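Local structure of aminotransferase, class IV (Brucella abortus, 4TVI) at residues 119-124 with 276-281; 211-216 with 234-239; 228-233 with 245-250. The protein probably transfers the amino group of leucine, isoleucine or valine to 2-oxoglutarate, using pyridoxal 5'-phosphate as cofactor. One frame throughout, in Å; residues are numbered along the deposited sequence.

Interaction 1 of 3, residues 119-124 with 276-281; sequences DVYIRP and TGNMSK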
# COMPACT_ATOMS: atom_id res chain seq x y z
N ASP A 119 -12.29 -12.15 24.97
CA ASP A 119 -12.26 -10.88 24.23
C ASP A 119 -11.67 -11.10 22.84
O ASP A 119 -10.66 -11.80 22.68
CB ASP A 119 -11.46 -9.81 24.98
CG ASP A 119 -11.94 -9.59 26.39
OD1 ASP A 119 -13.14 -9.85 26.67
OD2 ASP A 119 -11.13 -9.15 27.23
N VAL A 120 -12.30 -10.50 21.84
CA VAL A 120 -11.93 -10.79 20.47
C VAL A 120 -11.72 -9.51 19.66
O VAL A 120 -12.44 -8.52 19.81
CB VAL A 120 -13.01 -11.67 19.78
CG1 VAL A 120 -12.61 -11.98 18.33
CG2 VAL A 120 -13.23 -12.97 20.56
N TYR A 121 -10.68 -9.54 18.82
CA TYR A 121 -10.43 -8.54 17.80
C TYR A 121 -10.99 -8.98 16.44
O TYR A 121 -10.67 -10.07 15.94
CB TYR A 121 -8.93 -8.25 17.73
CG TYR A 121 -8.47 -7.47 16.53
CD1 TYR A 121 -9.00 -6.22 16.22
CD2 TYR A 121 -7.44 -7.95 15.73
CE1 TYR A 121 -8.56 -5.51 15.11
CE2 TYR A 121 -6.99 -7.25 14.64
CZ TYR A 121 -7.54 -6.04 14.33
OH TYR A 121 -7.07 -5.35 13.23
N ILE A 122 -11.84 -8.13 15.87
CA ILE A 122 -12.60 -8.44 14.66
C ILE A 122 -12.11 -7.65 13.44
O ILE A 122 -12.24 -6.43 13.41
CB ILE A 122 -14.10 -8.13 14.88
CG1 ILE A 122 -14.63 -8.84 16.13
CG2 ILE A 122 -14.92 -8.49 13.65
CD1 ILE A 122 -15.95 -8.28 16.62
N ARG A 123 -11.55 -8.34 12.45
CA ARG A 123 -11.03 -7.66 11.27
C ARG A 123 -11.66 -8.16 9.97
O ARG A 123 -11.28 -9.21 9.45
CB ARG A 123 -9.51 -7.79 11.17
CG ARG A 123 -8.91 -7.05 9.95
CD ARG A 123 -7.38 -7.10 9.91
NE ARG A 123 -6.87 -8.47 9.82
CZ ARG A 123 -6.31 -9.12 10.83
NH1 ARG A 123 -6.17 -8.51 12.01
NH2 ARG A 123 -5.88 -10.37 10.68
N PRO A 124 -12.64 -7.41 9.44
CA PRO A 124 -13.18 -7.66 8.09
C PRO A 124 -12.19 -7.23 7.02
O PRO A 124 -11.50 -6.22 7.21
CB PRO A 124 -14.44 -6.79 8.04
CG PRO A 124 -14.68 -6.33 9.45
CD PRO A 124 -13.35 -6.31 10.11
N THR A 276 -7.41 7.39 20.77
CA THR A 276 -8.58 6.54 20.65
C THR A 276 -8.41 5.62 19.46
O THR A 276 -7.74 5.96 18.48
CB THR A 276 -9.90 7.33 20.49
OG1 THR A 276 -9.85 8.10 19.28
CG2 THR A 276 -10.12 8.27 21.68
N GLY A 277 -9.01 4.44 19.53
CA GLY A 277 -8.88 3.46 18.47
C GLY A 277 -9.61 2.20 18.85
O GLY A 277 -9.97 2.02 20.01
N ASN A 278 -9.82 1.31 17.89
CA ASN A 278 -10.62 0.13 18.15
C ASN A 278 -10.08 -0.81 19.22
O ASN A 278 -10.84 -1.35 20.01
CB ASN A 278 -10.80 -0.67 16.86
CG ASN A 278 -11.37 -2.04 17.12
OD1 ASN A 278 -12.45 -2.16 17.69
ND2 ASN A 278 -10.63 -3.08 16.73
N MET A 279 -8.76 -1.01 19.24
CA MET A 279 -8.18 -2.08 20.05
C MET A 279 -8.37 -1.90 21.55
O MET A 279 -8.69 -2.86 22.26
CB MET A 279 -6.70 -2.25 19.73
CG MET A 279 -6.10 -3.50 20.36
SD MET A 279 -6.79 -5.01 19.65
CE MET A 279 -6.44 -4.75 17.92
N SER A 280 -8.15 -0.69 22.05
CA SER A 280 -8.25 -0.43 23.49
C SER A 280 -9.12 0.79 23.82
O SER A 280 -9.19 1.22 24.97
CB SER A 280 -6.86 -0.24 24.09
OG SER A 280 -6.10 -1.44 24.00
N LYS A 281 -9.77 1.34 22.78
CA LYS A 281 -10.74 2.42 22.91
C LYS A 281 -10.13 3.75 23.36
O LYS A 281 -10.13 4.72 22.61
CB LYS A 281 -11.89 2.01 23.84
CG LYS A 281 -12.58 0.72 23.39
CD LYS A 281 -12.92 0.75 21.90
CE LYS A 281 -13.64 -0.51 21.47
NZ LYS A 281 -13.85 -0.60 19.99
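Tyr121 meets Met279 and Asn278 with two different parts of its ring. Met279 comes over one face and Asn278 comes at the edge. The methyl CE of Met279 lies 3.5 Å from the centroid of the Tyr121 ring and only 17° off the ring normal, which is a CH-pi contact. It is displaced toward the rim, and its nearest ring atom is CD1 of Tyr121, 3.4 Å from Met279 CE. The sulfur SD of Met279 stands further off and oblique, 4.7 Å from the Tyr121 centroid, so the pair is also a Met-aromatic contact. Bends at chi2 and chi3 fold the Met279 chain and carry its methyl over the ring.

ND2 of Asn278 comes at the ring edge, near its plane, 3.6 Å from Tyr121 CD1, while the amide plane is turned 35° from the ring. ND2 also has a weak hydrogen bond to Ala68 O.

The contact bridges the two sheets of the class IV aminotransferase fold. Tyr121 belongs to strand 120-128 of the antiparallel sheet. Asn278 and Met279 lie in the turn between strands 272-277 and 281-288 of the mixed sheet. This turn borders the cofactor: the backbone N of Asn278 makes a weak hydrogen bond to phosphate oxygen OP3 of the modified Lys180.

Lys281 NZ reaches back to Asn278 with two hydrogen bonds. It donates to Asn278 O in the carbonyl plane, on a lone pair, at 3.1 Å. It also donates to Asn278 OD1, tilted from that amide's plane. Trp59 of the second subunit packs on Tyr121.

Interaction 2 of 3, residues 211-216 with 234-239; sequences NVAETA and NGTFLN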
# COMPACT_ATOMS: atom_id res chain seq x y z
N ASN A 211 0.38 20.47 10.30
CA ASN A 211 -0.59 20.40 11.38
C ASN A 211 -0.77 18.96 11.85
O ASN A 211 -0.79 18.04 11.03
CB ASN A 211 -1.92 20.99 10.93
CG ASN A 211 -1.81 22.45 10.57
OD1 ASN A 211 -1.17 23.22 11.29
ND2 ASN A 211 -2.44 22.85 9.47
N VAL A 212 -0.89 18.78 13.16
CA VAL A 212 -1.04 17.45 13.74
C VAL A 212 -2.27 16.77 13.16
O VAL A 212 -3.34 17.38 13.06
CB VAL A 212 -1.15 17.50 15.27
CG1 VAL A 212 -1.40 16.11 15.83
CG2 VAL A 212 0.12 18.08 15.87
N ALA A 213 -2.10 15.51 12.77
CA ALA A 213 -3.19 14.70 12.26
C ALA A 213 -3.63 13.65 13.28
O ALA A 213 -4.80 13.55 13.62
CB ALA A 213 -2.78 14.02 10.96
N GLU A 214 -2.66 12.87 13.76
CA GLU A 214 -2.93 11.76 14.66
C GLU A 214 -1.60 11.15 15.07
O GLU A 214 -0.54 11.71 14.78
CB GLU A 214 -3.82 10.70 13.99
CG GLU A 214 -3.28 10.21 12.65
CD GLU A 214 -4.04 9.01 12.12
OE1 GLU A 214 -4.97 8.55 12.82
OE2 GLU A 214 -3.71 8.52 11.02
N THR A 215 -1.65 9.99 15.73
CA THR A 215 -0.41 9.27 15.99
C THR A 215 -0.18 8.33 14.81
O THR A 215 -0.95 8.33 13.86
CB THR A 215 -0.45 8.47 17.32
OG1 THR A 215 -1.06 7.20 17.11
CG2 THR A 215 -1.22 9.25 18.39
N ALA A 216 0.87 7.52 14.88
CA ALA A 216 1.16 6.61 13.78
C ALA A 216 0.19 5.44 13.73
O ALA A 216 0.16 4.69 12.76
CB ALA A 216 2.59 6.11 13.88
N ASN A 234 -9.53 16.42 8.25
CA ASN A 234 -9.33 17.12 6.98
C ASN A 234 -9.03 16.13 5.85
O ASN A 234 -8.66 16.53 4.75
CB ASN A 234 -8.20 18.15 7.09
CG ASN A 234 -6.83 17.53 7.33
OD1 ASN A 234 -6.69 16.31 7.46
ND2 ASN A 234 -5.80 18.37 7.37
N GLY A 235 -9.19 14.84 6.13
CA GLY A 235 -9.05 13.82 5.11
C GLY A 235 -7.68 13.19 4.98
O GLY A 235 -7.50 12.26 4.20
N THR A 236 -6.71 13.69 5.74
CA THR A 236 -5.35 13.16 5.65
C THR A 236 -5.20 12.01 6.63
O THR A 236 -4.20 11.28 6.61
CB THR A 236 -4.29 14.23 5.94
OG1 THR A 236 -4.48 14.74 7.27
CG2 THR A 236 -4.39 15.36 4.94
N PHE A 237 -6.20 11.85 7.48
CA PHE A 237 -6.25 10.75 8.44
C PHE A 237 -7.69 10.31 8.62
O PHE A 237 -8.62 11.04 8.28
CB PHE A 237 -5.64 11.17 9.78
CG PHE A 237 -6.40 12.26 10.48
CD1 PHE A 237 -6.18 13.59 10.16
CD2 PHE A 237 -7.32 11.97 11.48
CE1 PHE A 237 -6.86 14.60 10.81
CE2 PHE A 237 -8.01 12.98 12.13
CZ PHE A 237 -7.78 14.30 11.79
N LEU A 238 -7.88 9.10 9.13
CA LEU A 238 -9.22 8.58 9.34
C LEU A 238 -9.90 9.28 10.50
O LEU A 238 -9.34 9.40 11.59
CB LEU A 238 -9.18 7.07 9.60
CG LEU A 238 -8.93 6.20 8.38
CD1 LEU A 238 -8.78 4.74 8.79
CD2 LEU A 238 -10.07 6.36 7.38
N ASN A 239 -11.12 9.75 10.25
CA ASN A 239 -11.97 10.24 11.32
C ASN A 239 -12.54 9.04 12.05
O ASN A 239 -13.62 8.56 11.72
CB ASN A 239 -13.08 11.13 10.75
CG ASN A 239 -13.98 11.71 11.83
OD1 ASN A 239 -13.77 11.47 13.02
ND2 ASN A 239 -14.97 12.49 11.42
O HOH W 1 -5.76 7.52 9.42
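Thr236 and Phe237 meet Ala213 and Glu214 across this contact. The loop enters it through Asn234, whose OD1 accepts from Thr236 N at 3.1 Å, which makes an Asx turn. The same oxygen takes a second bond from Thr236 OG1 at 2.7 Å, in the carbonyl plane and on a lone pair. Thr236 OG1 then lies 4.1 Å from the methyl CB of Ala213, a loose contact.

Phe237 buries the largest area of any residue here. Its chi1 of 64° sets CG between the backbone N and the carbonyl carbon, and brings one ring face against Ala213. The carbonyl oxygen of Ala213 sits over the ring centre, 3.4 Å above the plane of the Phe237 ring. Ala213 CB touches CD1 of Phe237 at 3.5 Å. Glu214 runs past in the opposite direction, and its OE2 comes 3.5 Å from Phe237 CB.

At Leu238 the link is polar. A water accepts from Leu238 N at 2.7 Å and donates to Glu214 OE2. Arg169 makes a long, weak ion pair with Glu214 OE2.

Strand 212-215 pairs with strand 202-206 through a classic bulge, in which Ala213 and Glu214 share Val205 as partner. The loop 234-239, which connects strand 227-231 to helix 241-252, lies against this strand. Asn219 of strand 219-224 touches both Phe237 and Glu214.

Interaction 3 of 3, residues 228-233 with 245-250; sequences VFTPVP and RVIKLL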
# COMPACT_ATOMS: atom_id res chain seq x y z
N VAL A 228 -11.02 19.69 25.97
CA VAL A 228 -10.43 18.69 25.11
C VAL A 228 -10.26 19.24 23.69
O VAL A 228 -11.17 19.85 23.14
CB VAL A 228 -11.28 17.40 25.07
CG1 VAL A 228 -10.67 16.37 24.13
CG2 VAL A 228 -11.42 16.83 26.47
N PHE A 229 -9.07 19.03 23.13
CA PHE A 229 -8.78 19.43 21.75
C PHE A 229 -8.33 18.21 20.95
O PHE A 229 -7.59 17.36 21.45
CB PHE A 229 -7.69 20.51 21.70
CG PHE A 229 -8.07 21.80 22.38
CD1 PHE A 229 -7.95 21.95 23.76
CD2 PHE A 229 -8.54 22.88 21.64
CE1 PHE A 229 -8.29 23.14 24.38
CE2 PHE A 229 -8.89 24.08 22.26
CZ PHE A 229 -8.76 24.20 23.63
N THR A 230 -8.78 18.13 19.70
CA THR A 230 -8.40 17.05 18.81
C THR A 230 -8.37 17.60 17.38
O THR A 230 -9.16 18.48 17.03
CB THR A 230 -9.38 15.86 18.92
OG1 THR A 230 -8.87 14.73 18.20
CG2 THR A 230 -10.75 16.22 18.38
N PRO A 231 -7.43 17.09 16.55
CA PRO A 231 -7.31 17.57 15.17
C PRO A 231 -8.62 17.53 14.40
O PRO A 231 -9.32 16.51 14.42
CB PRO A 231 -6.29 16.61 14.56
CG PRO A 231 -5.44 16.20 15.71
CD PRO A 231 -6.37 16.14 16.90
N VAL A 232 -8.95 18.62 13.73
CA VAL A 232 -10.14 18.65 12.89
C VAL A 232 -9.90 17.69 11.73
O VAL A 232 -8.83 17.69 11.12
CB VAL A 232 -10.46 20.08 12.38
CG1 VAL A 232 -9.27 20.68 11.62
CG2 VAL A 232 -11.70 20.08 11.51
N PRO A 233 -10.89 16.83 11.44
CA PRO A 233 -10.77 15.92 10.29
C PRO A 233 -10.58 16.71 9.01
O PRO A 233 -11.39 17.59 8.74
CB PRO A 233 -12.11 15.18 10.28
CG PRO A 233 -12.61 15.27 11.69
CD PRO A 233 -12.15 16.62 12.18
N ARG A 245 -17.17 8.58 18.86
CA ARG A 245 -17.93 8.12 20.01
C ARG A 245 -17.49 8.85 21.27
O ARG A 245 -18.32 9.28 22.07
CB ARG A 245 -17.79 6.61 20.19
CG ARG A 245 -18.62 6.05 21.35
CD ARG A 245 -20.11 6.33 21.13
NE ARG A 245 -20.60 5.69 19.91
CZ ARG A 245 -21.82 5.85 19.41
NH1 ARG A 245 -22.70 6.63 20.03
NH2 ARG A 245 -22.16 5.22 18.29
N VAL A 246 -16.17 8.97 21.45
CA VAL A 246 -15.60 9.64 22.62
C VAL A 246 -15.95 11.14 22.64
O VAL A 246 -16.29 11.70 23.70
CB VAL A 246 -14.07 9.46 22.66
CG1 VAL A 246 -13.42 10.41 23.67
CG2 VAL A 246 -13.71 8.01 22.97
N ILE A 247 -15.90 11.78 21.48
CA ILE A 247 -16.29 13.18 21.37
C ILE A 247 -17.75 13.35 21.77
O ILE A 247 -18.09 14.25 22.54
CB ILE A 247 -16.09 13.72 19.93
CG1 ILE A 247 -14.60 13.81 19.59
CG2 ILE A 247 -16.75 15.07 19.77
CD1 ILE A 247 -14.34 14.16 18.13
N LYS A 248 -18.60 12.48 21.25
CA LYS A 248 -20.03 12.52 21.53
C LYS A 248 -20.30 12.34 23.02
O LYS A 248 -21.08 13.09 23.61
CB LYS A 248 -20.75 11.44 20.71
CG LYS A 248 -22.26 11.37 20.91
CD LYS A 248 -22.88 10.35 19.97
CE LYS A 248 -24.29 9.97 20.41
NZ LYS A 248 -25.23 11.12 20.41
N LEU A 249 -19.64 11.37 23.64
CA LEU A 249 -19.85 11.09 25.06
C LEU A 249 -19.30 12.21 25.95
O LEU A 249 -19.93 12.57 26.94
CB LEU A 249 -19.21 9.76 25.43
CG LEU A 249 -19.93 8.54 24.84
CD1 LEU A 249 -19.13 7.27 25.11
CD2 LEU A 249 -21.33 8.43 25.41
N LEU A 250 -18.13 12.74 25.60
CA LEU A 250 -17.54 13.83 26.36
C LEU A 250 -18.44 15.06 26.35
O LEU A 250 -18.69 15.67 27.39
CB LEU A 250 -16.16 14.19 25.83
CG LEU A 250 -15.03 13.28 26.30
CD1 LEU A 250 -13.76 13.54 25.49
CD2 LEU A 250 -14.78 13.53 27.78
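Strand 227-231 and helix 241-252 stay well apart here, with Val228 CA and Leu250 CA, the nearest such pair, 8.7 Å from each other. Side chains from both fill the gap. Val228 and Thr230, two residues apart on the strand, both point toward the helix. Ile247 and Leu250, three residues apart and so about one turn, answer them.

Methyl meets methyl in each pair. Val228 CG2 touches Leu250 CD1 at 4.2 Å, and the two side chains cross at about a right angle. Thr230 CG2 touches Ile247 CD1 at 4.1 Å. In Thr230, OG1 is anti to the backbone N (chi1 -171°), and CG2 is left to face the helix. The hydroxyl OG1 hydrogen-bonds to Val220 O of the neighbouring strand 219-224, so a buried polar atom has a partner.

Phe221 and Val257 help to close the layer. Phe221 touches Val228, Thr230 and Ile247, and Val257 touches Leu250. All four residues of the contact are buried. The arrangement belongs to a beta-alpha-beta crossover: strand 227-231, helix 241-252 and the parallel strand 257-260, with the helix packed on the face of the mixed sheet.

In the fold
From the N terminus, strand 120-128 comes first and opens the longest loop. Interaction 1 closes it only at 276-281, about 150 residues later, and so ties the antiparallel sheet to the mixed one. Both other contacts fall within that loop. Strand 212-215 opens interaction 2 and strand 227-231 opens interaction 3 before either closes, so the two cross along the chain. Interaction 2 closes at 234-239 and holds the loop before helix 241-252 to strand 212-215. Interaction 3 closes next and sets that helix on strand 227-231. The two touch through Pro231 against the carbonyls of Val212 and Ala213. Thr276 of interaction 1 packs on Val246 of interaction 3. Interactions 1 and 2 do not touch.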